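Local structure of esterase (5EGN) at residues I49-R54 against D73-V78; A204-V209 against P230-R235. The protein probably hydrolyses carboxylic esters and opens the lactone ring of N-acyl homoserine lactones, signals of bacterial quorum sensing, as an alpha/beta hydrolase. The protein carries 2 engineered substitutions. One frame throughout, in Å; residues are numbered along the deposited sequence.

Contact 1 (I49-R54 against D73-V78)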
ATOM      1  N   ILE A  49       8.986   6.748  -7.825  1.00 22.25           N
ATOM      2  CA  ILE A  49       8.302   6.059  -8.907  1.00 22.89           C
ATOM      3  C   ILE A  49       8.150   4.601  -8.520  1.00 22.30           C
ATOM      4  O   ILE A  49       9.140   3.897  -8.407  1.00 21.65           O
ATOM      5  CB  ILE A  49       9.093   6.153 -10.229  1.00 23.16           C
ATOM      6  CG1 ILE A  49       9.390   7.613 -10.579  1.00 23.69           C
ATOM      7  CG2 ILE A  49       8.358   5.430 -11.353  1.00 22.84           C
ATOM      8  CD1 ILE A  49      10.702   7.797 -11.316  1.00 24.28           C
ATOM      9  N   VAL A  50       6.923   4.143  -8.312  1.00 22.37           N
ATOM     10  CA  VAL A  50       6.709   2.756  -7.908  1.00 22.97           C
ATOM     11  C   VAL A  50       5.943   2.016  -8.998  1.00 22.91           C
ATOM     12  O   VAL A  50       4.896   2.492  -9.460  1.00 23.38           O
ATOM     13  CB  VAL A  50       5.960   2.680  -6.562  1.00 23.30           C
ATOM     14  CG1 VAL A  50       4.803   3.655  -6.545  1.00 29.51           C
ATOM     15  CG2 VAL A  50       5.492   1.262  -6.273  1.00 22.75           C
ATOM     16  N   ILE A  51       6.461   0.863  -9.427  1.00 22.67           N
ATOM     17  CA  ILE A  51       5.890   0.220 -10.613  1.00 22.66           C
ATOM     18  C   ILE A  51       5.272  -1.161 -10.372  1.00 23.34           C
ATOM     19  O   ILE A  51       5.814  -1.985  -9.631  1.00 23.01           O
ATOM     20  CB  ILE A  51       6.957   0.090 -11.733  1.00 23.69           C
ATOM     21  CG1 ILE A  51       7.423   1.474 -12.175  1.00 23.56           C
ATOM     22  CG2 ILE A  51       6.408  -0.653 -12.940  1.00 24.17           C
ATOM     23  CD1 ILE A  51       8.518   1.450 -13.215  1.00 24.36           C
ATOM     24  N   ASP A  52       4.118  -1.384 -10.999  1.00 24.03           N
ATOM     25  CA  ASP A  52       3.533  -2.710 -11.134  1.00 24.47           C
ATOM     26  C   ASP A  52       4.101  -3.403 -12.370  1.00 24.78           C
ATOM     27  O   ASP A  52       3.900  -2.939 -13.493  1.00 26.51           O
ATOM     28  CB  ASP A  52       2.011  -2.619 -11.238  1.00 25.24           C
ATOM     29  CG  ASP A  52       1.341  -2.438  -9.894  1.00 24.80           C
ATOM     30  OD1 ASP A  52       2.024  -2.031  -8.930  1.00 24.05           O
ATOM     31  OD2 ASP A  52       0.125  -2.707  -9.804  1.00 25.18           O
ATOM     32  N   HIS A  53       4.816  -4.505 -12.163  1.00 25.54           N
ATOM     33  CA  HIS A  53       5.337  -5.292 -13.276  1.00 26.56           C
ATOM     34  C   HIS A  53       4.185  -5.825 -14.116  1.00 27.86           C
ATOM     35  O   HIS A  53       3.055  -5.917 -13.638  1.00 31.95           O
ATOM     36  CB  HIS A  53       6.191  -6.455 -12.769  1.00 26.50           C
ATOM     37  CG  HIS A  53       7.281  -6.045 -11.829  1.00 25.29           C
ATOM     38  ND1 HIS A  53       7.889  -4.810 -11.884  1.00 24.62           N
ATOM     39  CD2 HIS A  53       7.871  -6.709 -10.807  1.00 24.20           C
ATOM     40  CE1 HIS A  53       8.807  -4.731 -10.936  1.00 24.17           C
ATOM     41  NE2 HIS A  53       8.815  -5.870 -10.269  1.00 23.94           N
ATOM     42  N   ARG A  54       4.469  -6.174 -15.366  1.00 27.74           N
ATOM     43  CA  ARG A  54       3.456  -6.794 -16.208  1.00 28.94           C
ATOM     44  C   ARG A  54       3.073  -8.143 -15.612  1.00 29.00           C
ATOM     45  O   ARG A  54       3.927  -8.878 -15.119  1.00 28.34           O
ATOM     46  CB  ARG A  54       3.954  -6.956 -17.647  1.00 29.73           C
ATOM     47  CG  ARG A  54       5.218  -7.784 -17.797  1.00 29.77           C
ATOM     48  CD  ARG A  54       5.505  -8.077 -19.259  1.00 30.60           C
ATOM     49  NE  ARG A  54       5.614  -6.852 -20.045  1.00 30.73           N
ATOM     50  CZ  ARG A  54       5.750  -6.819 -21.367  1.00 30.79           C
ATOM     51  NH1 ARG A  54       5.795  -7.948 -22.060  1.00 31.46           N
ATOM     52  NH2 ARG A  54       5.841  -5.656 -21.997  1.00 32.14           N
ATOM     53  N   ASP A  73      12.357  -3.214 -20.029  1.00 31.78           N
ATOM     54  CA  ASP A  73      11.861  -2.311 -21.061  1.00 33.44           C
ATOM     55  C   ASP A  73      10.591  -1.602 -20.592  1.00 32.37           C
ATOM     56  O   ASP A  73      10.378  -0.435 -20.916  1.00 32.51           O
ATOM     57  CB  ASP A  73      11.607  -3.061 -22.370  1.00 37.19           C
ATOM     58  CG  ASP A  73      11.378  -2.122 -23.548  1.00 47.21           C
ATOM     59  OD1 ASP A  73      11.613  -0.904 -23.399  1.00 41.96           O
ATOM     60  OD2 ASP A  73      10.973  -2.603 -24.629  1.00 50.35           O
ATOM     61  N   ASP A  74       9.752  -2.304 -19.832  1.00 31.83           N
ATOM     62  CA  ASP A  74       8.584  -1.665 -19.220  1.00 30.66           C
ATOM     63  C   ASP A  74       9.025  -0.514 -18.311  1.00 30.02           C
ATOM     64  O   ASP A  74       8.479   0.601 -18.375  1.00 29.55           O
ATOM     65  CB  ASP A  74       7.754  -2.683 -18.430  1.00 30.41           C
ATOM     66  CG  ASP A  74       7.115  -3.737 -19.320  1.00 30.51           C
ATOM     67  OD1 ASP A  74       6.945  -3.476 -20.528  1.00 31.73           O
ATOM     68  OD2 ASP A  74       6.771  -4.822 -18.806  1.00 29.60           O
ATOM     69  N   VAL A  75      10.024  -0.789 -17.473  1.00 29.37           N
ATOM     70  CA  VAL A  75      10.595   0.243 -16.608  1.00 28.64           C
ATOM     71  C   VAL A  75      11.110   1.437 -17.416  1.00 29.30           C
ATOM     72  O   VAL A  75      10.855   2.593 -17.062  1.00 28.26           O
ATOM     73  CB  VAL A  75      11.749  -0.309 -15.742  1.00 28.02           C
ATOM     74  CG1 VAL A  75      12.327   0.794 -14.865  1.00 27.66           C
ATOM     75  CG2 VAL A  75      11.268  -1.471 -14.890  1.00 27.74           C
ATOM     76  N   VAL A  76      11.825   1.158 -18.505  1.00 30.05           N
ATOM     77  CA  VAL A  76      12.363   2.218 -19.357  1.00 29.96           C
ATOM     78  C   VAL A  76      11.235   3.038 -19.979  1.00 30.62           C
ATOM     79  O   VAL A  76      11.362   4.249 -20.147  1.00 30.51           O
ATOM     80  CB  VAL A  76      13.272   1.653 -20.475  1.00 31.38           C
ATOM     81  CG1 VAL A  76      13.752   2.767 -21.396  1.00 31.64           C
ATOM     82  CG2 VAL A  76      14.462   0.930 -19.876  1.00 31.34           C
ATOM     83  N   ALA A  77      10.128   2.378 -20.310  1.00 31.13           N
ATOM     84  CA  ALA A  77       8.948   3.075 -20.818  1.00 31.29           C
ATOM     85  C   ALA A  77       8.426   4.056 -19.777  1.00 30.33           C
ATOM     86  O   ALA A  77       8.141   5.219 -20.087  1.00 30.01           O
ATOM     87  CB  ALA A  77       7.864   2.086 -21.204  1.00 32.38           C
ATOM     88  N   VAL A  78       8.307   3.580 -18.539  1.00 29.42           N
ATOM     89  CA  VAL A  78       7.872   4.445 -17.445  1.00 29.64           C
ATOM     90  C   VAL A  78       8.801   5.651 -17.282  1.00 29.65           C
ATOM     91  O   VAL A  78       8.338   6.786 -17.155  1.00 29.46           O
ATOM     92  CB  VAL A  78       7.794   3.675 -16.114  1.00 28.06           C
ATOM     93  CG1 VAL A  78       7.446   4.621 -14.972  1.00 27.06           C
ATOM     94  CG2 VAL A  78       6.770   2.553 -16.216  1.00 27.69           C
TER
HETATM   95  O   HOH W   1       7.139  -5.326 -16.315  1.00 28.81           O
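R54 and D74 form a two-pronged salt bridge where the loop that follows strand 47-51 meets helix 68-81. NE of R54 donates to OD2 of D74 at 2.6 Å, and NH2 of R54 donates to OD1 of D74 at 2.9 Å. It is a side-on grip, each oxygen using its syn lone pair, with guanidinium and carboxylate planes 28° apart and both acceptors tilted from the guanidinium plane. A bend at chi3 (57°) brings NE and NH2 round to the acid. One water donates to OD2 of D74 and accepts from the backbone N of R54 at 3.0 Å, so OD2 serves two donors. An alanine in place of R54 is likely to leave the buried carboxylate of D74 without its charged mate.

Beyond this pair, toward I49 and V78, the contact turns apolar. I51 and V78 reach toward each other tip to tip, CD1 of I51 lying 3.6 Å from CG2 of V78; the same CD1 is 4.2 Å from CG1 of V75. The side chains of I49 and V78 slide past each other in opposite directions, CG2 of I49 lying 3.8 Å from CG1 of V78. This is the helix-on-sheet packing of the alpha/beta hydrolase fold: helix 68-81 packs on strand 47-51, the axes of 49-51 and 73-78 coming within 10.3 Å and running 144° apart, closer to antiparallel than to perpendicular.

Further out, I11 touches both I51 and D74, while V4 and Y13 touch V78. V75 also meets I98 and L102 of helix 94-105, the helix that follows a probable nucleophile elbow. The second terminal nitrogen of R54, NH1, is hydrogen-bonded to the carbonyl of G65, which helps fix the guanidinium's rotation.

Contact 2 (A204-V209 against P230-R235); sequences APTLVV and PGAELR
V208 and L234, paired across neighbouring strands, send their side chains to one face of the sheet, where they cross obliquely; CG1 of V208, anti to the backbone N (chi1 -176°), is the branch that meets CD1 of L234, at 3.7 Å. A226 of helix 219-228 touches both. On the other face L207 and E233 lie side by side, pointing the same way. The CD1 branch of L207 settles 3.9 Å from CB of E233 and 4.0 Å from CG of R235.

The E233 chain is extended, whereas that of R235 bends at chi2 (-101°), and the guanidinium comes round to its neighbour two residues back. NE and NH2 of R235 both grip the single oxygen OE2 of E233, NE at 3.0 Å. That oxygen lies in the guanidinium plane, yet both nitrogens reach it from the same face of the carboxylate, NE from well above the plane. L255 of helix 249-257 packs against L207 and R235.

Between the two faces, E233 N donates to T206 O at 3.1 Å, and E233 O receives V208 N at 2.7 Å. R235 N then donates to V208 O at 2.9 Å. V208 thus bonds to the two residues flanking its partner L234, and E233 likewise to those flanking L207, the signature of parallel pairing, here between the two strands of a beta-alpha-beta unit with helix 219-228 as its crossover.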
ATOM      1  N   ALA A 204      27.960   0.240 -11.680  1.00 38.61           N
ATOM      2  CA  ALA A 204      27.261   1.282 -10.934  1.00 35.76           C
ATOM      3  C   ALA A 204      27.271   0.982  -9.437  1.00 33.50           C
ATOM      4  O   ALA A 204      27.370  -0.182  -9.038  1.00 32.93           O
ATOM      5  CB  ALA A 204      25.834   1.425 -11.438  1.00 34.26           C
ATOM      6  N   PRO A 205      27.192   2.033  -8.602  1.00 32.63           N
ATOM      7  CA  PRO A 205      27.128   1.863  -7.146  1.00 32.15           C
ATOM      8  C   PRO A 205      25.988   0.940  -6.725  1.00 30.76           C
ATOM      9  O   PRO A 205      24.823   1.243  -6.975  1.00 30.25           O
ATOM     10  CB  PRO A 205      26.892   3.287  -6.641  1.00 32.98           C
ATOM     11  CG  PRO A 205      27.494   4.153  -7.680  1.00 32.70           C
ATOM     12  CD  PRO A 205      27.239   3.455  -8.986  1.00 33.94           C
ATOM     13  N   THR A 206      26.329  -0.177  -6.090  1.00 30.09           N
ATOM     14  CA  THR A 206      25.339  -1.189  -5.752  1.00 29.53           C
ATOM     15  C   THR A 206      25.393  -1.592  -4.283  1.00 29.09           C
ATOM     16  O   THR A 206      26.441  -1.986  -3.774  1.00 28.65           O
ATOM     17  CB  THR A 206      25.518  -2.450  -6.620  1.00 28.63           C
ATOM     18  OG1 THR A 206      25.329  -2.116  -8.000  1.00 29.73           O
ATOM     19  CG2 THR A 206      24.516  -3.519  -6.223  1.00 28.24           C
ATOM     20  N   LEU A 207      24.252  -1.482  -3.611  1.00 27.87           N
ATOM     21  CA  LEU A 207      24.112  -1.964  -2.244  1.00 27.53           C
ATOM     22  C   LEU A 207      23.198  -3.182  -2.219  1.00 27.05           C
ATOM     23  O   LEU A 207      21.992  -3.066  -2.433  1.00 26.86           O
ATOM     24  CB  LEU A 207      23.561  -0.864  -1.333  1.00 27.25           C
ATOM     25  CG  LEU A 207      23.254  -1.262   0.113  1.00 27.38           C
ATOM     26  CD1 LEU A 207      24.487  -1.838   0.790  1.00 29.62           C
ATOM     27  CD2 LEU A 207      22.719  -0.073   0.895  1.00 28.53           C
ATOM     28  N   VAL A 208      23.776  -4.351  -1.968  1.00 26.95           N
ATOM     29  CA  VAL A 208      22.998  -5.581  -1.887  1.00 25.94           C
ATOM     30  C   VAL A 208      22.603  -5.848  -0.440  1.00 26.31           C
ATOM     31  O   VAL A 208      23.450  -5.853   0.451  1.00 26.24           O
ATOM     32  CB  VAL A 208      23.776  -6.786  -2.446  1.00 26.26           C
ATOM     33  CG1 VAL A 208      22.904  -8.030  -2.442  1.00 26.30           C
ATOM     34  CG2 VAL A 208      24.268  -6.489  -3.852  1.00 26.68           C
ATOM     35  N   VAL A 209      21.311  -6.058  -0.210  1.00 26.78           N
ATOM     36  CA  VAL A 209      20.800  -6.247   1.142  1.00 25.91           C
ATOM     37  C   VAL A 209      20.102  -7.593   1.286  1.00 25.49           C
ATOM     38  O   VAL A 209      19.186  -7.914   0.529  1.00 24.71           O
ATOM     39  CB  VAL A 209      19.824  -5.124   1.532  1.00 26.03           C
ATOM     40  CG1 VAL A 209      19.417  -5.257   2.990  1.00 26.38           C
ATOM     41  CG2 VAL A 209      20.456  -3.768   1.272  1.00 26.26           C
ATOM     42  N   PRO A 230      31.635  -5.170  -8.952  1.00 30.32           N
ATOM     43  CA  PRO A 230      32.745  -4.327  -8.488  1.00 30.70           C
ATOM     44  C   PRO A 230      32.310  -3.197  -7.558  1.00 30.34           C
ATOM     45  O   PRO A 230      31.485  -2.364  -7.936  1.00 30.49           O
ATOM     46  CB  PRO A 230      33.314  -3.759  -9.790  1.00 33.32           C
ATOM     47  CG  PRO A 230      32.985  -4.782 -10.814  1.00 34.74           C
ATOM     48  CD  PRO A 230      31.648  -5.340 -10.416  1.00 32.74           C
ATOM     49  N   GLY A 231      32.864  -3.179  -6.349  1.00 30.08           N
ATOM     50  CA  GLY A 231      32.607  -2.112  -5.401  1.00 29.84           C
ATOM     51  C   GLY A 231      31.272  -2.225  -4.693  1.00 30.26           C
ATOM     52  O   GLY A 231      30.841  -1.293  -4.015  1.00 32.45           O
ATOM     53  N   ALA A 232      30.612  -3.369  -4.844  1.00 29.96           N
ATOM     54  CA  ALA A 232      29.318  -3.587  -4.213  1.00 29.90           C
ATOM     55  C   ALA A 232      29.467  -3.842  -2.718  1.00 30.75           C
ATOM     56  O   ALA A 232      30.434  -4.458  -2.274  1.00 30.87           O
ATOM     57  CB  ALA A 232      28.592  -4.747  -4.873  1.00 29.26           C
ATOM     58  N   GLU A 233      28.500  -3.360  -1.947  1.00 30.96           N
ATOM     59  CA  GLU A 233      28.467  -3.617  -0.514  1.00 30.97           C
ATOM     60  C   GLU A 233      27.319  -4.559  -0.175  1.00 29.43           C
ATOM     61  O   GLU A 233      26.237  -4.467  -0.753  1.00 28.33           O
ATOM     62  CB  GLU A 233      28.330  -2.313   0.275  1.00 33.97           C
ATOM     63  CG  GLU A 233      28.371  -2.501   1.784  1.00 40.04           C
ATOM     64  CD  GLU A 233      28.309  -1.191   2.542  1.00 46.75           C
ATOM     65  OE1 GLU A 233      28.363  -0.124   1.895  1.00 40.81           O
ATOM     66  OE2 GLU A 233      28.206  -1.228   3.787  1.00 41.20           O
ATOM     67  N   LEU A 234      27.565  -5.471   0.758  1.00 29.69           N
ATOM     68  CA  LEU A 234      26.527  -6.380   1.220  1.00 28.18           C
ATOM     69  C   LEU A 234      26.198  -6.134   2.685  1.00 27.74           C
ATOM     70  O   LEU A 234      27.092  -5.986   3.518  1.00 28.51           O
ATOM     71  CB  LEU A 234      26.951  -7.835   1.019  1.00 26.89           C
ATOM     72  CG  LEU A 234      25.953  -8.884   1.511  1.00 26.19           C
ATOM     73  CD1 LEU A 234      24.663  -8.836   0.706  1.00 26.34           C
ATOM     74  CD2 LEU A 234      26.568 -10.265   1.455  1.00 24.92           C
ATOM     75  N   ARG A 235      24.907  -6.082   2.989  1.00 27.59           N
ATOM     76  CA  ARG A 235      24.441  -5.978   4.364  1.00 27.52           C
ATOM     77  C   ARG A 235      23.527  -7.157   4.671  1.00 25.93           C
ATOM     78  O   ARG A 235      22.408  -7.229   4.167  1.00 26.12           O
ATOM     79  CB  ARG A 235      23.705  -4.656   4.599  1.00 28.62           C
ATOM     80  CG  ARG A 235      24.566  -3.410   4.429  1.00 32.00           C
ATOM     81  CD  ARG A 235      25.012  -2.831   5.767  1.00 36.23           C
ATOM     82  NE  ARG A 235      25.891  -1.676   5.595  1.00 40.52           N
ATOM     83  CZ  ARG A 235      25.858  -0.586   6.357  1.00 42.43           C
ATOM     84  NH1 ARG A 235      24.983  -0.495   7.349  1.00 45.01           N
ATOM     85  NH2 ARG A 235      26.697   0.416   6.125  1.00 42.67           N
TER

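The two contacts serve one sheet in different ways, their centres 23 Å apart and their nearest atoms about 14 Å apart. Contact 1 is wholly buried and joins a strand inside the sheet to a covering helix, so side chains do nearly all the direct joining: aliphatic branches between strand and helix, and a buried ion pair with its water in the loop beyond. Contact 2 joins strand to strand at the sheet's border, 233-237 being an outermost strand of this chain, and backbone bonds carry it. An arginine–carboxylate pair occurs in both, but in contact 1 it bridges the segments, whereas in contact 2 it stays within one strand, on exposed residues.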